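PDB 6TAB: SLT domain-containing protein from Bdellovibrio bacteriovorus HD100, which is a lysozyme-like enzyme that probably cleaves peptidoglycan with an altered substrate specificity, helping the periplasmic predator to leave its prey cell. Local coordinates for residues 88-93 with 191-196; 97-102 with 127-132; 229-232 with 238-241; 209-214 with 221-226. All blocks are in the same frame, centred on the assembly; numbering follows the deposited sequence. Where two conformers were deposited one is given.

Interaction 1. Residues 88-93 with 191-196; sequences KAWSTH and HDPLQN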
loop_
_atom_site.group_PDB
_atom_site.type_symbol
_atom_site.label_atom_id
_atom_site.label_comp_id
_atom_site.label_asym_id
_atom_site.label_seq_id
_atom_site.Cartn_x
_atom_site.Cartn_y
_atom_site.Cartn_z
ATOM N N LYS A 88 3.572 -16.388 3.305
ATOM C CA LYS A 88 3.237 -16.933 1.959
ATOM C C LYS A 88 1.719 -16.866 1.700
ATOM O O LYS A 88 1.291 -16.519 0.573
ATOM C CB LYS A 88 3.826 -18.338 1.797
ATOM C CG LYS A 88 5.342 -18.348 1.634
ATOM C CD LYS A 88 5.947 -19.709 1.487
ATOM C CE LYS A 88 7.463 -19.665 1.460
ATOM N NZ LYS A 88 7.943 -18.790 0.367
ATOM N N ALA A 89 0.891 -17.145 2.727
ATOM C CA ALA A 89 -0.571 -17.031 2.575
ATOM C C ALA A 89 -0.983 -15.558 2.357
ATOM O O ALA A 89 -1.962 -15.287 1.614
ATOM C CB ALA A 89 -1.283 -17.625 3.768
ATOM N N TRP A 90 -0.293 -14.596 3.000
ATOM C CA TRP A 90 -0.576 -13.162 2.734
ATOM C C TRP A 90 -0.347 -12.857 1.240
ATOM O O TRP A 90 -1.156 -12.164 0.598
ATOM C CB TRP A 90 0.263 -12.236 3.631
ATOM C CG TRP A 90 -0.017 -12.289 5.113
ATOM C CD1 TRP A 90 -0.874 -13.122 5.781
ATOM C CD2 TRP A 90 0.599 -11.462 6.116
ATOM N NE1 TRP A 90 -0.848 -12.855 7.129
ATOM C CE2 TRP A 90 0.066 -11.855 7.360
ATOM C CE3 TRP A 90 1.555 -10.436 6.082
ATOM C CZ2 TRP A 90 0.463 -11.249 8.556
ATOM C CZ3 TRP A 90 1.948 -9.842 7.266
ATOM C CH2 TRP A 90 1.415 -10.255 8.492
ATOM N N SER A 91 0.792 -13.329 0.687
ATOM C CA SER A 91 1.107 -13.131 -0.756
ATOM C C SER A 91 -0.014 -13.705 -1.647
ATOM O O SER A 91 -0.504 -13.051 -2.571
ATOM C CB SER A 91 2.452 -13.718 -1.116
ATOM O OG SER A 91 3.489 -13.028 -0.422
ATOM N N THR A 92 -0.387 -14.960 -1.401
ATOM C CA THR A 92 -1.435 -15.654 -2.184
ATOM C C THR A 92 -2.740 -14.831 -2.173
ATOM O O THR A 92 -3.396 -14.624 -3.226
ATOM C CB THR A 92 -1.627 -17.085 -1.679
ATOM O OG1 THR A 92 -0.376 -17.779 -1.821
ATOM C CG2 THR A 92 -2.704 -17.836 -2.438
ATOM N N HIS A 93 -3.130 -14.338 -0.986
ATOM C CA HIS A 93 -4.327 -13.479 -0.848
ATOM C C HIS A 93 -4.203 -12.203 -1.691
ATOM O O HIS A 93 -5.146 -11.814 -2.407
ATOM C CB HIS A 93 -4.583 -13.162 0.641
ATOM C CG HIS A 93 -5.684 -12.169 0.827
ATOM N ND1 HIS A 93 -7.002 -12.523 0.703
ATOM C CD2 HIS A 93 -5.665 -10.835 1.085
ATOM C CE1 HIS A 93 -7.757 -11.412 0.843
ATOM N NE2 HIS A 93 -6.950 -10.362 1.037
ATOM N N HIS A 191 -7.666 -5.602 12.398
ATOM C CA HIS A 191 -6.539 -6.395 12.870
ATOM C C HIS A 191 -6.472 -7.768 12.176
ATOM O O HIS A 191 -5.559 -8.574 12.466
ATOM C CB HIS A 191 -6.582 -6.467 14.408
ATOM C CG HIS A 191 -6.417 -5.142 15.097
ATOM N ND1 HIS A 191 -5.226 -4.472 15.142
ATOM C CD2 HIS A 191 -7.338 -4.325 15.680
ATOM C CE1 HIS A 191 -5.383 -3.319 15.774
ATOM N NE2 HIS A 191 -6.703 -3.198 16.133
ATOM N N ASP A 192 -7.405 -8.070 11.265
ATOM C CA ASP A 192 -7.334 -9.230 10.370
ATOM C C ASP A 192 -6.415 -8.843 9.216
ATOM O O ASP A 192 -6.793 -7.957 8.430
ATOM C CB ASP A 192 -8.738 -9.637 9.899
ATOM C CG ASP A 192 -8.781 -10.769 8.874
ATOM O OD1 ASP A 192 -7.719 -11.064 8.235
ATOM O OD2 ASP A 192 -9.912 -11.320 8.656
ATOM N N PRO A 193 -5.213 -9.466 9.072
ATOM C CA PRO A 193 -4.258 -9.001 8.077
ATOM C C PRO A 193 -4.805 -9.065 6.634
ATOM O O PRO A 193 -4.451 -8.206 5.792
ATOM C CB PRO A 193 -3.031 -9.900 8.305
ATOM C CG PRO A 193 -3.582 -11.137 8.931
ATOM C CD PRO A 193 -4.719 -10.653 9.804
ATOM N N LEU A 194 -5.638 -10.067 6.334
ATOM C CA LEU A 194 -6.152 -10.206 4.962
ATOM C C LEU A 194 -7.143 -9.070 4.636
ATOM O O LEU A 194 -7.080 -8.476 3.532
ATOM C CB LEU A 194 -6.794 -11.588 4.795
ATOM C CG LEU A 194 -5.920 -12.806 5.140
ATOM C CD1 LEU A 194 -6.666 -14.047 4.707
ATOM C CD2 LEU A 194 -4.537 -12.750 4.476
ATOM N N GLN A 195 -8.019 -8.714 5.583
ATOM C CA GLN A 195 -8.958 -7.578 5.355
ATOM C C GLN A 195 -8.194 -6.253 5.259
ATOM O O GLN A 195 -8.541 -5.379 4.446
ATOM C CB GLN A 195 -10.012 -7.503 6.465
ATOM C CG GLN A 195 -10.989 -8.679 6.500
ATOM C CD GLN A 195 -12.103 -8.462 7.501
ATOM O OE1 GLN A 195 -12.909 -7.525 7.378
ATOM N NE2 GLN A 195 -12.156 -9.300 8.532
ATOM N N ASN A 196 -7.162 -6.088 6.083
ATOM C CA ASN A 196 -6.335 -4.874 6.073
ATOM C C ASN A 196 -5.649 -4.701 4.707
ATOM O O ASN A 196 -5.672 -3.582 4.114
ATOM C CB ASN A 196 -5.386 -4.894 7.271
ATOM C CG ASN A 196 -4.738 -3.570 7.607
ATOM O OD1 ASN A 196 -3.773 -3.171 6.941
ATOM N ND2 ASN A 196 -5.247 -2.898 8.643
#
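P193 lies against one face of the W90 indole, and the two side chains cross at about a right angle. Its CB sits 3.5 Å above the ring plane, displaced toward the rim, and reaches W90 CZ2 at 3.8 Å, while P193 CG approaches W90 NE1 at 3.7 Å. The indole gets there because W90 CG stands anti to its carbonyl carbon (chi1 -66°), which carries the ring from the flank of helix 87-101 across to the proline. W80 meets the same indole edge-to-face, and L169 touches both the indole and the proline.

P193 is the first residue of helix 193-211, so the contact joins the start of one long helix to the side of another within the lysozyme-like, mainly helical SLT fold.

L194 follows, serving two rings. L194 CD2 touches both W90 CD1, at 3.9 Å, and H93 CB, whereas L194 CB makes a CH-pi contact with H93, 3.9 Å from the ring centroid and only 7° off the normal. The imidazole takes this place with CG anti to the backbone N (chi1 173°), and its NE2 is hydrogen-bonded to S198, one turn further along helix 193-211. The backbone of L194 is held by the N-cap residue D192, whose OD1 accepts from L194 N at 3.0 Å, on the anti side and well out of the carboxylate plane.

Q195 turns its side chain back on the same cap: its amide NE2 donates almost linearly to D192 OD2, meeting that oxygen from above the carboxylate plane. One oxygen of D192 thus takes a backbone N-H and the other a side-chain amide, for which D189 is a second acceptor.

Interaction 2. Residues 97-102 with 127-132; sequences ALDKLG and QRKQYW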
loop_
_atom_site.group_PDB
_atom_site.type_symbol
_atom_site.label_atom_id
_atom_site.label_comp_id
_atom_site.label_asym_id
_atom_site.label_seq_id
_atom_site.Cartn_x
_atom_site.Cartn_y
_atom_site.Cartn_z
ATOM N N ALA A 97 -6.657 -10.969 -4.645
ATOM C CA ALA A 97 -7.415 -9.742 -4.373
ATOM C C ALA A 97 -7.088 -8.639 -5.396
ATOM O O ALA A 97 -7.966 -7.800 -5.720
ATOM C CB ALA A 97 -7.179 -9.248 -2.969
ATOM N N LEU A 98 -5.872 -8.621 -5.948
ATOM C CA LEU A 98 -5.503 -7.627 -6.955
ATOM C C LEU A 98 -6.414 -7.788 -8.189
ATOM O O LEU A 98 -6.800 -6.763 -8.811
ATOM C CB LEU A 98 -4.008 -7.741 -7.298
ATOM C CG LEU A 98 -3.061 -6.992 -6.350
ATOM C CD1 LEU A 98 -1.621 -7.446 -6.623
ATOM C CD2 LEU A 98 -3.154 -5.467 -6.448
ATOM N N ASP A 99 -6.745 -9.035 -8.595
ATOM C CA ASP A 99 -7.634 -9.235 -9.779
ATOM C C ASP A 99 -9.033 -8.623 -9.532
ATOM O O ASP A 99 -9.646 -8.096 -10.506
ATOM C CB ASP A 99 -7.800 -10.700 -10.181
ATOM C CG ASP A 99 -6.550 -11.469 -10.593
ATOM O OD1 ASP A 99 -5.575 -10.831 -11.000
ATOM O OD2 ASP A 99 -6.569 -12.740 -10.482
ATOM N N LYS A 100 -9.541 -8.724 -8.292
ATOM C CA LYS A 100 -10.918 -8.327 -7.971
ATOM C C LYS A 100 -11.014 -6.829 -7.617
ATOM O O LYS A 100 -11.956 -6.142 -8.038
ATOM C CB LYS A 100 -11.436 -9.170 -6.792
ATOM C CG LYS A 100 -12.882 -8.895 -6.385
ATOM C CD LYS A 100 -13.318 -9.652 -5.127
ATOM C CE LYS A 100 -14.810 -9.609 -4.861
ATOM N NZ LYS A 100 -15.271 -8.262 -4.432
ATOM N N LEU A 101 -10.040 -6.327 -6.847
ATOM C CA LEU A 101 -10.061 -4.996 -6.217
ATOM C C LEU A 101 -9.053 -4.002 -6.806
ATOM O O LEU A 101 -9.207 -2.787 -6.548
ATOM C CB LEU A 101 -9.824 -5.130 -4.711
ATOM C CG LEU A 101 -10.801 -6.042 -3.963
ATOM C CD1 LEU A 101 -10.411 -6.111 -2.481
ATOM C CD2 LEU A 101 -12.248 -5.625 -4.117
ATOM N N GLY A 102 -8.048 -4.487 -7.547
ATOM C CA GLY A 102 -7.031 -3.641 -8.132
ATOM C C GLY A 102 -7.010 -3.564 -9.658
ATOM O O GLY A 102 -5.946 -3.269 -10.214
ATOM N N GLN A 127 3.953 -9.695 -13.714
ATOM C CA GLN A 127 5.041 -8.897 -13.133
ATOM C C GLN A 127 4.521 -7.666 -12.364
ATOM O O GLN A 127 5.082 -7.297 -11.307
ATOM C CB GLN A 127 6.085 -8.521 -14.201
ATOM C CG GLN A 127 6.909 -9.695 -14.780
ATOM C CD GLN A 127 7.773 -9.268 -15.949
ATOM O OE1 GLN A 127 7.332 -8.507 -16.833
ATOM N NE2 GLN A 127 9.034 -9.706 -15.946
ATOM N N ARG A 128 3.476 -6.992 -12.911
ATOM C CA ARG A 128 2.889 -5.833 -12.175
ATOM C C ARG A 128 2.293 -6.307 -10.831
ATOM O O ARG A 128 2.356 -5.542 -9.835
ATOM C CB ARG A 128 1.849 -5.093 -13.054
ATOM C CG ARG A 128 2.436 -4.393 -14.286
ATOM C CD ARG A 128 1.516 -3.423 -15.033
ATOM N NE ARG A 128 0.246 -3.954 -15.491
ATOM C CZ ARG A 128 0.011 -4.557 -16.658
ATOM N NH1 ARG A 128 1.025 -4.931 -17.444
ATOM N NH2 ARG A 128 -1.251 -4.790 -17.020
ATOM N N LYS A 129 1.659 -7.488 -10.800
ATOM C CA LYS A 129 1.121 -8.012 -9.505
ATOM C C LYS A 129 2.283 -8.292 -8.518
ATOM O O LYS A 129 2.173 -7.992 -7.315
ATOM C CB LYS A 129 0.228 -9.237 -9.711
ATOM C CG LYS A 129 -1.081 -8.915 -10.436
ATOM C CD LYS A 129 -2.269 -9.828 -10.136
ATOM C CE LYS A 129 -2.057 -11.282 -10.417
ATOM N NZ LYS A 129 -3.220 -12.160 -10.165
ATOM N N GLN A 130 3.393 -8.877 -9.005
ATOM C CA GLN A 130 4.579 -9.080 -8.149
ATOM C C GLN A 130 5.103 -7.735 -7.611
ATOM O O GLN A 130 5.499 -7.658 -6.406
ATOM C CB GLN A 130 5.671 -9.857 -8.901
ATOM C CG GLN A 130 5.348 -11.332 -9.149
ATOM C CD GLN A 130 6.379 -11.995 -10.031
ATOM O OE1 GLN A 130 7.585 -11.873 -9.812
ATOM N NE2 GLN A 130 5.923 -12.742 -11.026
ATOM N N TYR A 131 5.183 -6.702 -8.471
ATOM C CA TYR A 131 5.656 -5.361 -8.099
ATOM C C TYR A 131 4.799 -4.793 -6.942
ATOM O O TYR A 131 5.305 -4.334 -5.907
ATOM C CB TYR A 131 5.625 -4.417 -9.340
ATOM C CG TYR A 131 6.001 -2.998 -8.973
ATOM C CD1 TYR A 131 7.326 -2.621 -8.809
ATOM C CD2 TYR A 131 5.038 -2.023 -8.751
ATOM C CE1 TYR A 131 7.700 -1.358 -8.372
ATOM C CE2 TYR A 131 5.383 -0.739 -8.365
ATOM C CZ TYR A 131 6.713 -0.393 -8.163
ATOM O OH TYR A 131 7.048 0.869 -7.721
ATOM N N TRP A 132 3.470 -4.783 -7.159
ATOM C CA TRP A 132 2.566 -4.152 -6.170
ATOM C C TRP A 132 2.562 -4.916 -4.840
ATOM O O TRP A 132 2.459 -4.280 -3.768
ATOM C CB TRP A 132 1.153 -3.904 -6.755
ATOM C CG TRP A 132 1.162 -2.660 -7.599
ATOM C CD1 TRP A 132 1.208 -2.584 -8.967
ATOM C CD2 TRP A 132 1.327 -1.304 -7.134
ATOM N NE1 TRP A 132 1.324 -1.272 -9.385
ATOM C CE2 TRP A 132 1.384 -0.456 -8.273
ATOM C CE3 TRP A 132 1.370 -0.731 -5.864
ATOM C CZ2 TRP A 132 1.600 0.915 -8.140
ATOM C CZ3 TRP A 132 1.508 0.633 -5.746
ATOM C CH2 TRP A 132 1.628 1.448 -6.872
#
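D99 and K129 form a salt bridge between the last turn of helix 87-101 and an early turn of helix 125-144, a helix-to-helix contact of the lysozyme-like SLT domain in which a polar clasp lies beside apolar packing. K129 NZ donates to D99 OD1 at 2.8 Å, approaching on the syn side but 32° out of the carboxylate plane. D99 OD2 is farther from the ammonium, at 3.4 Å, so the grip is lopsided.

Both charged groups have further partners. D99 OD1 is also hydrogen-bonded to the hydroxyl of Y125, at the start of helix 125-144, while K129 NZ gives a second bond to the carbonyl O of Y95 on the other helix. The ammonium is thus shared between a side chain and a main-chain acceptor of the same helix, which probably stabilises its charge and limits its movement.

The lysine reaches this site by a bend in its chain: chi3 is -58°, and the turn brings NZ across the aspartate at about a right angle. Its methylene groups meanwhile pack on L98. The leucine CB meets the outer part of the lysine chain, 3.9 Å from K129 CD, and the leucine branch reaches its root, L98 CD1 lying 4.0 Å from K129 CA and 3.9 Å from K129 O.

Interaction 3. Residues 229-232 with 238-241; sequences WSVL and TSYK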
loop_
_atom_site.group_PDB
_atom_site.type_symbol
_atom_site.label_atom_id
_atom_site.label_comp_id
_atom_site.label_asym_id
_atom_site.label_seq_id
_atom_site.Cartn_x
_atom_site.Cartn_y
_atom_site.Cartn_z
ATOM N N TRP A 229 -1.078 7.779 2.862
ATOM C CA TRP A 229 0.052 7.272 3.714
ATOM C C TRP A 229 1.232 8.257 3.762
ATOM O O TRP A 229 1.844 8.595 2.738
ATOM C CB TRP A 229 0.534 5.897 3.234
ATOM C CG TRP A 229 -0.397 4.753 3.479
ATOM C CD1 TRP A 229 -0.581 4.101 4.665
ATOM C CD2 TRP A 229 -1.254 4.093 2.521
ATOM N NE1 TRP A 229 -1.508 3.101 4.529
ATOM C CE2 TRP A 229 -1.914 3.046 3.218
ATOM C CE3 TRP A 229 -1.535 4.278 1.147
ATOM C CZ2 TRP A 229 -2.781 2.159 2.560
ATOM C CZ3 TRP A 229 -2.377 3.399 0.507
ATOM C CH2 TRP A 229 -3.011 2.373 1.207
ATOM N N SER A 230 1.623 8.629 4.987
ATOM C CA SER A 230 2.767 9.513 5.219
ATOM C C SER A 230 4.095 8.904 4.725
ATOM O O SER A 230 4.983 9.635 4.271
ATOM C CB SER A 230 2.838 9.872 6.689
ATOM O OG SER A 230 3.202 8.732 7.484
ATOM N N VAL A 231 4.225 7.565 4.769
ATOM C CA VAL A 231 5.491 6.878 4.372
ATOM C C VAL A 231 5.753 7.032 2.868
ATOM O O VAL A 231 6.898 6.855 2.435
ATOM C CB VAL A 231 5.554 5.397 4.808
ATOM C CG1 VAL A 231 5.523 5.282 6.335
ATOM C CG2 VAL A 231 4.521 4.505 4.112
ATOM N N LEU A 232 4.722 7.383 2.073
ATOM C CA LEU A 232 4.860 7.614 0.616
ATOM C C LEU A 232 5.092 9.100 0.283
ATOM O O LEU A 232 5.261 9.418 -0.911
ATOM C CB LEU A 232 3.639 7.057 -0.146
ATOM C CG LEU A 232 3.488 5.538 -0.156
ATOM C CD1 LEU A 232 2.236 5.122 -0.907
ATOM C CD2 LEU A 232 4.713 4.829 -0.735
ATOM N N THR A 238 13.730 8.018 6.661
ATOM C CA THR A 238 14.206 6.706 6.343
ATOM C C THR A 238 13.141 5.905 5.579
ATOM O O THR A 238 13.480 5.156 4.642
ATOM C CB THR A 238 14.672 6.012 7.628
ATOM O OG1 THR A 238 15.713 6.773 8.255
ATOM C CG2 THR A 238 15.119 4.601 7.348
ATOM N N SER A 239 11.872 6.020 5.988
ATOM C CA SER A 239 10.791 5.234 5.376
ATOM C C SER A 239 10.697 5.512 3.865
ATOM O O SER A 239 10.818 4.602 3.045
ATOM C CB SER A 239 9.480 5.484 6.088
ATOM O OG SER A 239 9.093 6.861 6.031
ATOM N N TYR A 240 10.458 6.780 3.520
ATOM C CA TYR A 240 10.281 7.176 2.095
ATOM C C TYR A 240 11.542 6.810 1.288
ATOM O O TYR A 240 11.448 6.205 0.204
ATOM C CB TYR A 240 9.972 8.672 1.965
ATOM C CG TYR A 240 9.971 9.148 0.519
ATOM C CD1 TYR A 240 8.865 8.955 -0.293
ATOM C CD2 TYR A 240 11.082 9.744 -0.061
ATOM C CE1 TYR A 240 8.862 9.335 -1.630
ATOM C CE2 TYR A 240 11.092 10.151 -1.393
ATOM C CZ TYR A 240 9.969 9.955 -2.182
ATOM O OH TYR A 240 9.973 10.303 -3.517
ATOM N N LYS A 241 12.731 7.161 1.815
ATOM C CA LYS A 241 13.987 6.911 1.064
ATOM C C LYS A 241 14.179 5.410 0.784
ATOM O O LYS A 241 14.615 5.028 -0.316
ATOM C CB LYS A 241 15.200 7.524 1.786
ATOM C CG LYS A 241 15.246 9.055 1.778
ATOM C CD LYS A 241 16.488 9.689 2.383
ATOM C CE LYS A 241 16.733 9.272 3.810
ATOM N NZ LYS A 241 17.911 9.981 4.353
#
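The Y240 ring meets two consecutive carbonyl groups of the opposing turn. At its edge, near the ring plane, lies V231 O, 3.6 Å from Y240 CB; L232 O comes to the ring obliquely, 3.7 Å from Y240 CE1. Having CG anti to the backbone N (chi1 172°) turns the phenol toward the L232 end of the turn, beside that residue's carbonyl. No hydrogen bond crosses the contact.

The backbones approach closely, V231 and Y240 having their CA atoms 5.3 Å apart. Here V231 O lies 3.4 Å from Y240 CA, a CA-H...O contact with an angle of 127° at the hydrogen. V231 O is buried without a conventional hydrogen-bond partner, and this weak contact is what it makes with the helix.

Residues 230-232 form a short 3-10 turn, closed by the bond from L232 N to W229 O, and a short loop then leads into helix 238-248. The contact thus folds the first turn of the chain's last helix back on the segment that precedes it.

On the far side of the close approach, V231 packs against S239. V231 CG1 lies 3.9 Å from S239 OG and 4.0 Å from S239 CB, so the serine is met by both its methylene and its hydroxyl. I243, one turn on in helix 238-248, also touches the valine, while E143 and F142 of helix 125-144 touch V231 and S239 respectively.

Interaction 4. Residues 209-214 with 221-226; sequences SRDGRI and AWKGGA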
loop_
_atom_site.group_PDB
_atom_site.type_symbol
_atom_site.label_atom_id
_atom_site.label_comp_id
_atom_site.label_asym_id
_atom_site.label_seq_id
_atom_site.Cartn_x
_atom_site.Cartn_y
_atom_site.Cartn_z
ATOM N N SER A 209 -5.169 5.443 -9.929
ATOM C CA SER A 209 -5.935 5.493 -11.207
ATOM C C SER A 209 -6.526 6.887 -11.496
ATOM O O SER A 209 -6.585 7.307 -12.675
ATOM C CB SER A 209 -7.010 4.422 -11.242
ATOM O OG SER A 209 -7.773 4.494 -12.438
ATOM N N ARG A 210 -6.919 7.540 -10.395
ATOM C CA ARG A 210 -7.503 8.918 -10.589
ATOM C C ARG A 210 -6.373 9.905 -10.931
ATOM O O ARG A 210 -6.548 10.825 -11.777
ATOM C CB ARG A 210 -8.261 9.395 -9.335
ATOM C CG ARG A 210 -8.812 10.824 -9.341
ATOM C CD ARG A 210 -9.468 11.246 -8.027
ATOM N NE ARG A 210 -10.140 12.552 -8.082
ATOM C CZ ARG A 210 -11.443 12.744 -8.265
ATOM N NH1 ARG A 210 -12.269 11.720 -8.388
ATOM N NH2 ARG A 210 -11.927 13.972 -8.333
ATOM N N ASP A 211 -5.217 9.772 -10.256
ATOM C CA ASP A 211 -4.156 10.793 -10.330
ATOM C C ASP A 211 -3.110 10.456 -11.428
ATOM O O ASP A 211 -2.291 11.331 -11.797
ATOM C CB ASP A 211 -3.497 10.964 -8.955
ATOM C CG ASP A 211 -4.380 11.580 -7.872
ATOM O OD1 ASP A 211 -5.391 12.294 -8.247
ATOM O OD2 ASP A 211 -4.058 11.373 -6.659
ATOM N N GLY A 212 -3.024 9.184 -11.832
ATOM C CA GLY A 212 -2.080 8.749 -12.858
ATOM C C GLY A 212 -0.629 8.656 -12.398
ATOM O O GLY A 212 0.285 8.741 -13.252
ATOM N N ARG A 213 -0.391 8.472 -11.086
ATOM C CA ARG A 213 0.970 8.438 -10.520
ATOM C C ARG A 213 0.921 7.745 -9.159
ATOM O O ARG A 213 -0.145 7.666 -8.513
ATOM C CB ARG A 213 1.580 9.840 -10.474
ATOM C CG ARG A 213 0.813 10.834 -9.635
ATOM C CD ARG A 213 1.298 12.295 -9.788
ATOM N NE ARG A 213 2.646 12.426 -9.277
ATOM C CZ ARG A 213 3.705 12.937 -9.894
ATOM N NH1 ARG A 213 3.575 13.573 -11.044
ATOM N NH2 ARG A 213 4.899 12.829 -9.319
ATOM N N ILE A 214 2.097 7.232 -8.753
ATOM C CA ILE A 214 2.233 6.478 -7.491
ATOM C C ILE A 214 2.218 7.379 -6.250
ATOM O O ILE A 214 1.575 7.027 -5.229
ATOM C CB ILE A 214 3.490 5.593 -7.536
ATOM C CG1 ILE A 214 3.358 4.525 -8.632
ATOM C CG2 ILE A 214 3.815 4.972 -6.174
ATOM C CD1 ILE A 214 4.642 3.772 -8.980
ATOM N N ALA A 221 -0.573 19.733 -3.759
ATOM C CA ALA A 221 -1.462 18.627 -3.312
ATOM C C ALA A 221 -0.773 17.257 -3.454
ATOM O O ALA A 221 -0.240 16.952 -4.496
ATOM C CB ALA A 221 -2.738 18.673 -4.122
ATOM N N TRP A 222 -0.830 16.416 -2.410
ATOM C CA TRP A 222 -0.312 15.040 -2.468
ATOM C C TRP A 222 -1.183 14.183 -3.405
ATOM O O TRP A 222 -2.428 14.347 -3.443
ATOM C CB TRP A 222 -0.204 14.422 -1.061
ATOM C CG TRP A 222 0.805 15.091 -0.173
ATOM C CD1 TRP A 222 0.577 15.907 0.901
ATOM C CD2 TRP A 222 2.236 15.009 -0.299
ATOM N NE1 TRP A 222 1.763 16.340 1.432
ATOM C CE2 TRP A 222 2.802 15.811 0.715
ATOM C CE3 TRP A 222 3.088 14.358 -1.191
ATOM C CZ2 TRP A 222 4.182 15.957 0.874
ATOM C CZ3 TRP A 222 4.449 14.494 -1.030
ATOM C CH2 TRP A 222 4.986 15.300 -0.026
ATOM N N LYS A 223 -0.527 13.269 -4.148
ATOM C CA LYS A 223 -1.158 12.460 -5.193
ATOM C C LYS A 223 -0.929 10.955 -4.960
ATOM O O LYS A 223 -0.002 10.523 -4.220
ATOM C CB LYS A 223 -0.596 12.854 -6.564
ATOM C CG LYS A 223 -0.859 14.297 -6.972
ATOM C CD LYS A 223 -2.326 14.686 -7.143
ATOM C CE LYS A 223 -2.507 16.139 -7.542
ATOM N NZ LYS A 223 -3.938 16.515 -7.582
ATOM N N GLY A 224 -1.765 10.124 -5.612
ATOM C CA GLY A 224 -1.615 8.667 -5.539
ATOM C C GLY A 224 -1.684 8.162 -4.104
ATOM O O GLY A 224 -2.506 8.611 -3.277
ATOM N N GLY A 225 -0.845 7.163 -3.774
ATOM C CA GLY A 225 -0.839 6.589 -2.407
ATOM C C GLY A 225 -0.453 7.617 -1.347
ATOM O O GLY A 225 -0.793 7.423 -0.151
ATOM N N ALA A 226 0.276 8.688 -1.743
ATOM C CA ALA A 226 0.636 9.755 -0.768
ATOM C C ALA A 226 -0.612 10.520 -0.289
ATOM O O ALA A 226 -0.539 11.240 0.699
ATOM C CB ALA A 226 1.673 10.686 -1.356
HETATM O O HOH W 1 -5.054 14.667 -9.692
#
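Two first torsions of the same kind bring D211 and K223 together: each has CG anti to its carbonyl carbon, chi1 being -68° in the aspartate and -62° in the lysine. A further bend at chi2 of K223 folds its chain over the carboxylate, the two side chains crossing at about a right angle, with K223 CD 3.8 Å from D211 OD2.

That oxygen is the hinge of the contact. D211 OD2 accepts from G224 N at 2.8 Å through its anti lone pair, in a fairly straight bond of 162°. The carboxylate, at the end of helix 193-211, thus ties the helix to the chain returning from the short hairpin of strands 217-218 and 221-222, a peripheral piece of the SLT domain.

A second bond lies deeper: G225 N donates to I214 O at 2.8 Å, tilted from the carbonyl plane. Between the two bonds the chains come very close, CA of I214 and CA of G224 being 4.8 Å apart. G224 has positive phi and passes its CA within 3.5 Å of R213 O, a CA-H...O contact to a buried carbonyl that has no conventional partner in the model. R213 lays its CD against K223 CB at 3.8 Å, while its NE bonds to A215 O.

The ammonium of K223 stops 4.5 Å short of D211 OD1, and a water bridges them, donating to the aspartate and accepting from K223 NZ. R227 makes a direct salt bridge to OD1. The carboxylate is therefore held through both oxygens, and its negative charge is probably well stabilised; the ammonium reaches it through water, while the lysine methylenes pack on the carboxylate.

Interactions 1 and 2 share helix 87-101, meeting helix 193-211 near one end and helix 125-144 near the other; interaction 4 uses the opposite end of helix 193-211, its centre about 24 Å from that of interaction 1. In interaction 1 W90 is buried among partly exposed H93, P193 and L194, and contacts are mainly apolar. Interaction 2 sets a salt bridge at the surface edge beside buried L98. V231 is buried in interaction 3, which lacks hydrogen bonds across it; I214, G224 and G225 are buried in interaction 4, which relies on main-chain N-H groups. I214 packs on W132 and Y131 of interaction 2, and G225 and A226 touch L232 of interaction 3.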